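Local coordinates for Slr1438 protein (Synechocystis sp., PDB 3K25) that is of unknown function but probably binds a sugar and may act as an isomerase of the aldose 1-epimerase kind, at residues E146-N151 against Y275-A280; D154-F159 against W271-S276. All blocks are in the same frame, centred on the assembly; numbering follows the deposited sequence.

Interaction 1 of 2, residues E146-N151 against Y275-A280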
ATOM      1  N   GLU A 146      -0.955  11.499  -0.552  1.00 31.12           N
ATOM      2  CA  GLU A 146      -2.190  12.103  -0.100  1.00 32.93           C
ATOM      3  C   GLU A 146      -3.307  11.596  -0.985  1.00 32.49           C
ATOM      4  O   GLU A 146      -3.174  11.538  -2.212  1.00 34.98           O
ATOM      5  CB  GLU A 146      -2.073  13.627  -0.155  1.00 34.88           C
ATOM      6  CG  GLU A 146      -0.857  14.141   0.604  1.00 40.52           C
ATOM      7  CD  GLU A 146      -0.810  15.655   0.710  1.00 47.94           C
ATOM      8  OE1 GLU A 146      -0.968  16.341  -0.326  1.00 51.75           O
ATOM      9  OE2 GLU A 146      -0.602  16.157   1.839  1.00 51.67           O
ATOM     10  N   GLN A 147      -4.410  11.219  -0.352  1.00 28.03           N
ATOM     11  CA  GLN A 147      -5.529  10.675  -1.091  1.00 26.24           C
ATOM     12  C   GLN A 147      -6.797  11.473  -0.909  1.00 26.73           C
ATOM     13  O   GLN A 147      -7.030  12.057   0.147  1.00 26.63           O
ATOM     14  CB  GLN A 147      -5.827   9.233  -0.643  1.00 24.40           C
ATOM     15  CG  GLN A 147      -4.618   8.331  -0.390  1.00 25.51           C
ATOM     16  CD  GLN A 147      -4.019   8.541   0.995  1.00 28.88           C
ATOM     17  OE1 GLN A 147      -4.743   8.588   1.986  1.00 30.83           O
ATOM     18  NE2 GLN A 147      -2.694   8.655   1.069  1.00 30.04           N
ATOM     19  N   ARG A 148      -7.601  11.495  -1.966  1.00 27.49           N
ATOM     20  CA  ARG A 148      -8.912  12.118  -1.940  1.00 30.17           C
ATOM     21  C   ARG A 148      -9.781  11.009  -2.524  1.00 29.23           C
ATOM     22  O   ARG A 148      -9.592  10.593  -3.665  1.00 27.94           O
ATOM     23  CB  ARG A 148      -8.995  13.373  -2.815  1.00 34.45           C
ATOM     24  CG  ARG A 148     -10.345  14.086  -2.682  1.00 38.86           C
ATOM     25  CD  ARG A 148     -10.448  15.360  -3.521  1.00 45.66           C
ATOM     26  NE  ARG A 148     -10.172  15.109  -4.936  1.00 50.02           N
ATOM     27  CZ  ARG A 148     -10.353  15.988  -5.918  1.00 52.16           C
ATOM     28  NH1 ARG A 148     -10.824  17.199  -5.653  1.00 56.12           N
ATOM     29  NH2 ARG A 148     -10.056  15.659  -7.170  1.00 53.76           N
ATOM     30  N   ILE A 149     -10.687  10.486  -1.713  1.00 26.25           N
ATOM     31  CA  ILE A 149     -11.579   9.429  -2.158  1.00 23.93           C
ATOM     32  C   ILE A 149     -12.901  10.132  -2.442  1.00 24.98           C
ATOM     33  O   ILE A 149     -13.534  10.689  -1.541  1.00 25.29           O
ATOM     34  CB  ILE A 149     -11.767   8.343  -1.059  1.00 22.37           C
ATOM     35  CG1 ILE A 149     -10.405   7.785  -0.631  1.00 22.67           C
ATOM     36  CG2 ILE A 149     -12.606   7.188  -1.588  1.00 23.56           C
ATOM     37  CD1 ILE A 149      -9.568   8.728   0.199  1.00 21.93           C
ATOM     38  N   ALA A 150     -13.315  10.130  -3.701  1.00 25.84           N
ATOM     39  CA  ALA A 150     -14.554  10.802  -4.039  1.00 29.56           C
ATOM     40  C   ALA A 150     -15.647   9.869  -4.511  1.00 29.79           C
ATOM     41  O   ALA A 150     -15.397   8.830  -5.123  1.00 27.19           O
ATOM     42  CB  ALA A 150     -14.299  11.887  -5.099  1.00 27.97           C
ATOM     43  N   ASN A 151     -16.873  10.251  -4.188  1.00 25.90           N
ATOM     44  CA  ASN A 151     -18.039   9.510  -4.618  1.00 30.48           C
ATOM     45  C   ASN A 151     -18.795  10.463  -5.551  1.00 35.69           C
ATOM     46  O   ASN A 151     -19.387  11.446  -5.112  1.00 40.87           O
ATOM     47  CB  ASN A 151     -18.894   9.117  -3.420  1.00 29.78           C
ATOM     48  CG  ASN A 151     -20.190   8.493  -3.835  1.00 32.54           C
ATOM     49  OD1 ASN A 151     -20.345   8.078  -4.990  1.00 33.71           O
ATOM     50  ND2 ASN A 151     -21.136   8.408  -2.904  1.00 36.51           N
ATOM     51  N   TYR A 275     -21.849  12.623  -4.200  1.00 40.15           N
ATOM     52  CA  TYR A 275     -21.278  13.859  -4.727  1.00 41.97           C
ATOM     53  C   TYR A 275     -20.413  14.555  -3.682  1.00 40.61           C
ATOM     54  O   TYR A 275     -20.463  15.775  -3.518  1.00 44.19           O
ATOM     55  CB  TYR A 275     -22.410  14.781  -5.196  1.00 45.53           C
ATOM     56  CG  TYR A 275     -23.305  14.125  -6.222  1.00 46.74           C
ATOM     57  CD1 TYR A 275     -22.869  13.941  -7.529  1.00 43.09           C
ATOM     58  CD2 TYR A 275     -24.562  13.632  -5.872  1.00 48.10           C
ATOM     59  CE1 TYR A 275     -23.657  13.277  -8.465  1.00 41.40           C
ATOM     60  CE2 TYR A 275     -25.361  12.966  -6.806  1.00 46.38           C
ATOM     61  CZ  TYR A 275     -24.898  12.793  -8.102  1.00 44.35           C
ATOM     62  OH  TYR A 275     -25.660  12.132  -9.038  1.00 46.90           O
ATOM     63  N   SER A 276     -19.621  13.755  -2.976  1.00 50.95           N
ATOM     64  CA  SER A 276     -18.727  14.257  -1.941  1.00 47.91           C
ATOM     65  C   SER A 276     -17.412  13.504  -2.048  1.00 41.92           C
ATOM     66  O   SER A 276     -17.237  12.661  -2.932  1.00 41.87           O
ATOM     67  CB  SER A 276     -19.323  14.010  -0.554  1.00 46.24           C
ATOM     68  OG  SER A 276     -20.632  14.532  -0.452  1.00 52.38           O
ATOM     69  N   SER A 277     -16.494  13.812  -1.140  1.00 37.81           N
ATOM     70  CA  SER A 277     -15.199  13.141  -1.098  1.00 35.04           C
ATOM     71  C   SER A 277     -14.555  13.352   0.270  1.00 33.21           C
ATOM     72  O   SER A 277     -14.943  14.246   1.011  1.00 35.92           O
ATOM     73  CB  SER A 277     -14.260  13.705  -2.171  1.00 34.73           C
ATOM     74  OG  SER A 277     -13.715  14.953  -1.753  1.00 36.77           O
ATOM     75  N   ARG A 278     -13.595  12.507   0.617  1.00 31.17           N
ATOM     76  CA  ARG A 278     -12.874  12.684   1.865  1.00 32.33           C
ATOM     77  C   ARG A 278     -11.401  12.498   1.547  1.00 30.55           C
ATOM     78  O   ARG A 278     -11.042  11.865   0.552  1.00 29.38           O
ATOM     79  CB  ARG A 278     -13.353  11.708   2.946  1.00 32.83           C
ATOM     80  CG  ARG A 278     -13.310  10.246   2.586  1.00 35.60           C
ATOM     81  CD  ARG A 278     -14.032   9.423   3.662  1.00 36.07           C
ATOM     82  NE  ARG A 278     -13.290   9.364   4.923  1.00 35.98           N
ATOM     83  CZ  ARG A 278     -13.701   8.711   6.011  1.00 39.06           C
ATOM     84  NH1 ARG A 278     -14.864   8.057   6.020  1.00 41.53           N
ATOM     85  NH2 ARG A 278     -12.926   8.675   7.086  1.00 38.03           N
ATOM     86  N   SER A 279     -10.545  13.094   2.362  1.00 38.62           N
ATOM     87  CA  SER A 279      -9.115  12.988   2.124  1.00 37.34           C
ATOM     88  C   SER A 279      -8.387  12.312   3.273  1.00 33.69           C
ATOM     89  O   SER A 279      -8.899  12.197   4.387  1.00 34.81           O
ATOM     90  CB  SER A 279      -8.508  14.372   1.840  1.00 42.10           C
ATOM     91  OG  SER A 279      -8.612  15.235   2.955  1.00 46.97           O
ATOM     92  N   ALA A 280      -7.183  11.848   2.980  1.00 26.99           N
ATOM     93  CA  ALA A 280      -6.378  11.167   3.969  1.00 25.41           C
ATOM     94  C   ALA A 280      -4.945  11.215   3.486  1.00 26.63           C
ATOM     95  O   ALA A 280      -4.660  11.717   2.393  1.00 24.45           O
ATOM     96  CB  ALA A 280      -6.844   9.717   4.102  1.00 21.67           C
TER

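Interaction 2 of 2, residues D154-F159 against W271-S276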
ATOM      1  N   ASP A 154     -24.837   8.889  -6.783  1.00 53.97           N
ATOM      2  CA  ASP A 154     -25.981   9.334  -5.990  1.00 61.11           C
ATOM      3  C   ASP A 154     -26.257   8.629  -4.654  1.00 59.54           C
ATOM      4  O   ASP A 154     -27.241   8.934  -3.991  1.00 61.55           O
ATOM      5  CB  ASP A 154     -27.243   9.297  -6.862  1.00 70.11           C
ATOM      6  CG  ASP A 154     -27.619   7.891  -7.289  1.00 74.28           C
ATOM      7  OD1 ASP A 154     -26.711   7.099  -7.624  1.00 72.97           O
ATOM      8  OD2 ASP A 154     -28.829   7.580  -7.300  1.00 80.52           O
ATOM      9  N   GLN A 155     -25.417   7.693  -4.240  1.00 70.00           N
ATOM     10  CA  GLN A 155     -25.666   7.055  -2.957  1.00 68.58           C
ATOM     11  C   GLN A 155     -24.382   6.771  -2.203  1.00 62.40           C
ATOM     12  O   GLN A 155     -23.318   6.649  -2.806  1.00 59.63           O
ATOM     13  CB  GLN A 155     -26.477   5.773  -3.138  1.00 72.64           C
ATOM     14  CG  GLN A 155     -25.919   4.801  -4.146  1.00 80.59           C
ATOM     15  CD  GLN A 155     -26.675   3.486  -4.133  1.00 84.73           C
ATOM     16  OE1 GLN A 155     -27.906   3.467  -4.177  1.00 91.90           O
ATOM     17  NE2 GLN A 155     -25.941   2.376  -4.073  1.00 79.96           N
ATOM     18  N   ARG A 156     -24.485   6.689  -0.878  1.00 52.77           N
ATOM     19  CA  ARG A 156     -23.336   6.424  -0.015  1.00 45.17           C
ATOM     20  C   ARG A 156     -22.435   5.334  -0.582  1.00 40.23           C
ATOM     21  O   ARG A 156     -22.907   4.352  -1.165  1.00 41.19           O
ATOM     22  CB  ARG A 156     -23.795   5.991   1.371  1.00 46.64           C
ATOM     23  CG  ARG A 156     -24.852   6.861   1.974  1.00 51.82           C
ATOM     24  CD  ARG A 156     -25.105   6.432   3.389  1.00 51.48           C
ATOM     25  NE  ARG A 156     -23.979   6.760   4.257  1.00 53.35           N
ATOM     26  CZ  ARG A 156     -23.380   5.893   5.067  1.00 53.32           C
ATOM     27  NH1 ARG A 156     -23.791   4.634   5.117  1.00 52.21           N
ATOM     28  NH2 ARG A 156     -22.387   6.292   5.851  1.00 53.51           N
HETATM   29  N   MSE A 157     -21.133   5.503  -0.391  1.00 44.96           N
HETATM   30  CA  MSE A 157     -20.169   4.545  -0.900  1.00 39.64           C
HETATM   31  C   MSE A 157     -19.329   3.962   0.222  1.00 34.94           C
HETATM   32  O   MSE A 157     -18.575   4.672   0.886  1.00 34.65           O
HETATM   33  CB  MSE A 157     -19.265   5.224  -1.927  1.00 40.19           C
HETATM   34  CG  MSE A 157     -18.201   4.325  -2.518  1.00 42.87           C
HETATM   35 SE   MSE A 157     -17.026   5.302  -3.715  1.00 46.96          SE
HETATM   36  CE  MSE A 157     -15.975   6.231  -2.368  1.00 40.90           C
ATOM     37  N   PRO A 158     -19.472   2.658   0.473  1.00 29.87           N
ATOM     38  CA  PRO A 158     -18.671   2.072   1.540  1.00 26.06           C
ATOM     39  C   PRO A 158     -17.349   1.703   0.892  1.00 23.36           C
ATOM     40  O   PRO A 158     -17.307   1.453  -0.310  1.00 23.48           O
ATOM     41  CB  PRO A 158     -19.494   0.856   1.940  1.00 27.91           C
ATOM     42  CG  PRO A 158     -20.032   0.392   0.635  1.00 25.65           C
ATOM     43  CD  PRO A 158     -20.441   1.682  -0.059  1.00 30.70           C
ATOM     44  N   PHE A 159     -16.269   1.688   1.659  1.00 30.13           N
ATOM     45  CA  PHE A 159     -14.981   1.327   1.081  1.00 28.28           C
ATOM     46  C   PHE A 159     -13.883   1.119   2.115  1.00 26.80           C
ATOM     47  O   PHE A 159     -14.023   1.446   3.291  1.00 28.19           O
ATOM     48  CB  PHE A 159     -14.507   2.402   0.095  1.00 24.53           C
ATOM     49  CG  PHE A 159     -13.844   3.570   0.760  1.00 23.43           C
ATOM     50  CD1 PHE A 159     -14.608   4.600   1.315  1.00 23.69           C
ATOM     51  CD2 PHE A 159     -12.448   3.606   0.903  1.00 19.52           C
ATOM     52  CE1 PHE A 159     -13.993   5.655   2.010  1.00 20.99           C
ATOM     53  CE2 PHE A 159     -11.820   4.652   1.598  1.00 17.18           C
ATOM     54  CZ  PHE A 159     -12.593   5.680   2.154  1.00 20.29           C
ATOM     55  N   TRP A 271     -17.163   5.418   4.676  1.00 18.67           N
ATOM     56  CA  TRP A 271     -18.135   5.853   3.690  1.00 22.09           C
ATOM     57  C   TRP A 271     -17.846   7.239   3.139  1.00 23.98           C
ATOM     58  O   TRP A 271     -17.150   8.043   3.767  1.00 25.48           O
ATOM     59  CB  TRP A 271     -19.545   5.860   4.289  1.00 22.84           C
ATOM     60  CG  TRP A 271     -20.053   4.524   4.788  1.00 27.38           C
ATOM     61  CD1 TRP A 271     -19.757   3.922   5.979  1.00 27.82           C
ATOM     62  CD2 TRP A 271     -20.931   3.623   4.093  1.00 28.66           C
ATOM     63  NE1 TRP A 271     -20.392   2.707   6.067  1.00 28.16           N
ATOM     64  CE2 TRP A 271     -21.118   2.498   4.924  1.00 30.60           C
ATOM     65  CE3 TRP A 271     -21.576   3.661   2.850  1.00 29.45           C
ATOM     66  CZ2 TRP A 271     -21.920   1.420   4.551  1.00 33.19           C
ATOM     67  CZ3 TRP A 271     -22.372   2.590   2.480  1.00 34.25           C
ATOM     68  CH2 TRP A 271     -22.536   1.483   3.328  1.00 37.41           C
ATOM     69  N   VAL A 272     -18.386   7.499   1.949  1.00 36.69           N
ATOM     70  CA  VAL A 272     -18.262   8.785   1.271  1.00 39.05           C
ATOM     71  C   VAL A 272     -19.663   9.140   0.773  1.00 42.95           C
ATOM     72  O   VAL A 272     -20.230   8.445  -0.075  1.00 45.10           O
ATOM     73  CB  VAL A 272     -17.313   8.733   0.040  1.00 37.86           C
ATOM     74  CG1 VAL A 272     -17.260  10.111  -0.619  1.00 38.93           C
ATOM     75  CG2 VAL A 272     -15.904   8.296   0.453  1.00 34.96           C
ATOM     76  N   GLU A 273     -20.226  10.216   1.309  1.00 41.82           N
ATOM     77  CA  GLU A 273     -21.555  10.634   0.912  1.00 44.57           C
ATOM     78  C   GLU A 273     -21.593  10.993  -0.566  1.00 45.61           C
ATOM     79  O   GLU A 273     -20.573  11.352  -1.159  1.00 44.76           O
ATOM     80  CB  GLU A 273     -21.992  11.827   1.749  1.00 47.64           C
ATOM     81  CG  GLU A 273     -21.866  11.604   3.245  1.00 47.94           C
ATOM     82  CD  GLU A 273     -22.438  10.274   3.697  1.00 51.32           C
ATOM     83  OE1 GLU A 273     -23.531   9.897   3.216  1.00 55.26           O
ATOM     84  OE2 GLU A 273     -21.794   9.613   4.545  1.00 45.06           O
ATOM     85  N   PRO A 274     -22.783  10.908  -1.179  1.00 34.77           N
ATOM     86  CA  PRO A 274     -23.000  11.214  -2.599  1.00 35.43           C
ATOM     87  C   PRO A 274     -22.421  12.560  -2.999  1.00 35.46           C
ATOM     88  O   PRO A 274     -22.501  13.522  -2.238  1.00 35.47           O
ATOM     89  CB  PRO A 274     -24.519  11.213  -2.729  1.00 39.82           C
ATOM     90  CG  PRO A 274     -24.959  10.272  -1.654  1.00 39.74           C
ATOM     91  CD  PRO A 274     -24.063  10.625  -0.502  1.00 37.07           C
ATOM     92  N   TYR A 275     -21.849  12.623  -4.200  1.00 40.15           N
ATOM     93  CA  TYR A 275     -21.278  13.859  -4.727  1.00 41.97           C
ATOM     94  C   TYR A 275     -20.413  14.555  -3.682  1.00 40.61           C
ATOM     95  O   TYR A 275     -20.463  15.775  -3.518  1.00 44.19           O
ATOM     96  CB  TYR A 275     -22.410  14.781  -5.196  1.00 45.53           C
ATOM     97  CG  TYR A 275     -23.305  14.125  -6.222  1.00 46.74           C
ATOM     98  CD1 TYR A 275     -22.869  13.941  -7.529  1.00 43.09           C
ATOM     99  CD2 TYR A 275     -24.562  13.632  -5.872  1.00 48.10           C
ATOM    100  CE1 TYR A 275     -23.657  13.277  -8.465  1.00 41.40           C
ATOM    101  CE2 TYR A 275     -25.361  12.966  -6.806  1.00 46.38           C
ATOM    102  CZ  TYR A 275     -24.898  12.793  -8.102  1.00 44.35           C
ATOM    103  OH  TYR A 275     -25.660  12.132  -9.038  1.00 46.90           O
ATOM    104  N   SER A 276     -19.621  13.755  -2.976  1.00 50.95           N
ATOM    105  CA  SER A 276     -18.727  14.257  -1.941  1.00 47.91           C
ATOM    106  C   SER A 276     -17.412  13.504  -2.048  1.00 41.92           C
ATOM    107  O   SER A 276     -17.237  12.661  -2.932  1.00 41.87           O
ATOM    108  CB  SER A 276     -19.323  14.010  -0.554  1.00 46.24           C
ATOM    109  OG  SER A 276     -20.632  14.532  -0.452  1.00 52.38           O
TER

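Interaction 1 of 2, residues E146-N151 against Y275-A280
Q147 folds its carboxamide over A280: OE1 comes 3.2 Å from A280 CB, while CD stands 3.5 Å from A280 O. CG lies beside the backbone N, and a bend at chi2 (82°) swings the amide back toward the partner strand, where OE1 takes its hydrogen bond from outside the pair, from Y237 OH. With an alanine here, the Y237 hydroxyl would probably lose this partner and a gap would open beside the A280 methyl. Next on the same face is I149, whose CD1 lies 3.5 Å from R278 O. The opposite face, with R148, S277 and S279, is the more exposed one. There A150 CB meets S277 CB at 3.4 Å, and R148, extended as far as CD with CG anti to the backbone N (chi1 -175°), runs its CG past S277 OG at 3.6 Å, out on the exposed side. Underneath, the backbones form an antiparallel ladder: Q147, I149 and N151 each give and take bonds, with I149 N to R278 O at 2.7 Å. The last rung slackens, because S276 N reaches N151 O in a weak bond of 3.2 Å. Y275 and S276 both face N151 here, a G1 beta bulge that starts the strand. N151 turns its own amide away from this rung, ND2 bonding to Q155 O and OD1 to G153 N. Strands 142-151 and 276-287 are inner neighbours in an antiparallel sheet of the mutarotase beta-sandwich, between strands 130-139 and 227-233, and strands 157-168 and 270-272 pack on the face that carries Q147 and I149.

Interaction 2 of 2, residues D154-F159 against W271-S276
W271 is gripped on both faces of its indole. P158 sits over one, its CB 3.3 Å from the centroid of the six-membered ring in a CH-pi contact close to the ring normal. On the opposite face the R156 guanidinium lies nearly flat, planes 23° apart, with CZ 3.8 Å from the centroid of the five-membered ring, a cation-pi stack. The arginine chain runs out extended through chi2 and then bends at chi3 (70°), which lays the guanidinium across the ring. Below this layer the packing turns buried and apolar: V272 CG2 touches both the CE of M157, present as selenomethionine, at 3.5 Å, and, from another direction, CE1 of F159 at 3.6 Å. M157 and V272 form a hydrogen-bonded antiparallel pair, each N bonded to the other's O, and P158 with W271 is the non-hydrogen-bonded pair beside it. Strand 270-272 thus pairs along the start of strand 157-168, in the second large sheet of the mutarotase fold, and side chains of M157, F159 and V272 reach I149 on the sheet behind. Beyond V272 the pairing ends and the segments carry on as loops near solvent. E273 stays in touch through its side chain, OE1 meeting R156 NE at 3.3 Å in a weak hydrogen bond that forms part of a salt bridge, the carboxylate nearly coplanar with the guanidinium. Farther out the P274 ring rests on the D154-Q155 backbone, CG 3.5 Å from Q155 CA. At the far end exposed Y275 brings its CE2 obliquely to D154 CA, 3.8 Å away.

Two consecutive strands of the chain pair with two others more than a hundred residues on; Y275 touches in both contacts, while S276, in both ranges, pairs only in interaction 1. Both are partly buried, with centres about 17 Å (interaction 1) and 22 Å (interaction 2) from the centre of the chain. Interaction 1 is a regular ladder within one sheet, with R148, S277 and S279 outward. Interaction 2 has just one two-way pair of backbone bonds and depends more on side chains, aromatic and charged outside, apolar inside. N151 ND2 probably bonds to V272 O, and R278 NH1 to W271 O, so side chains of interaction 1 probably lend donors to carbonyls of interaction 2, for V272 O in addition to M157 N.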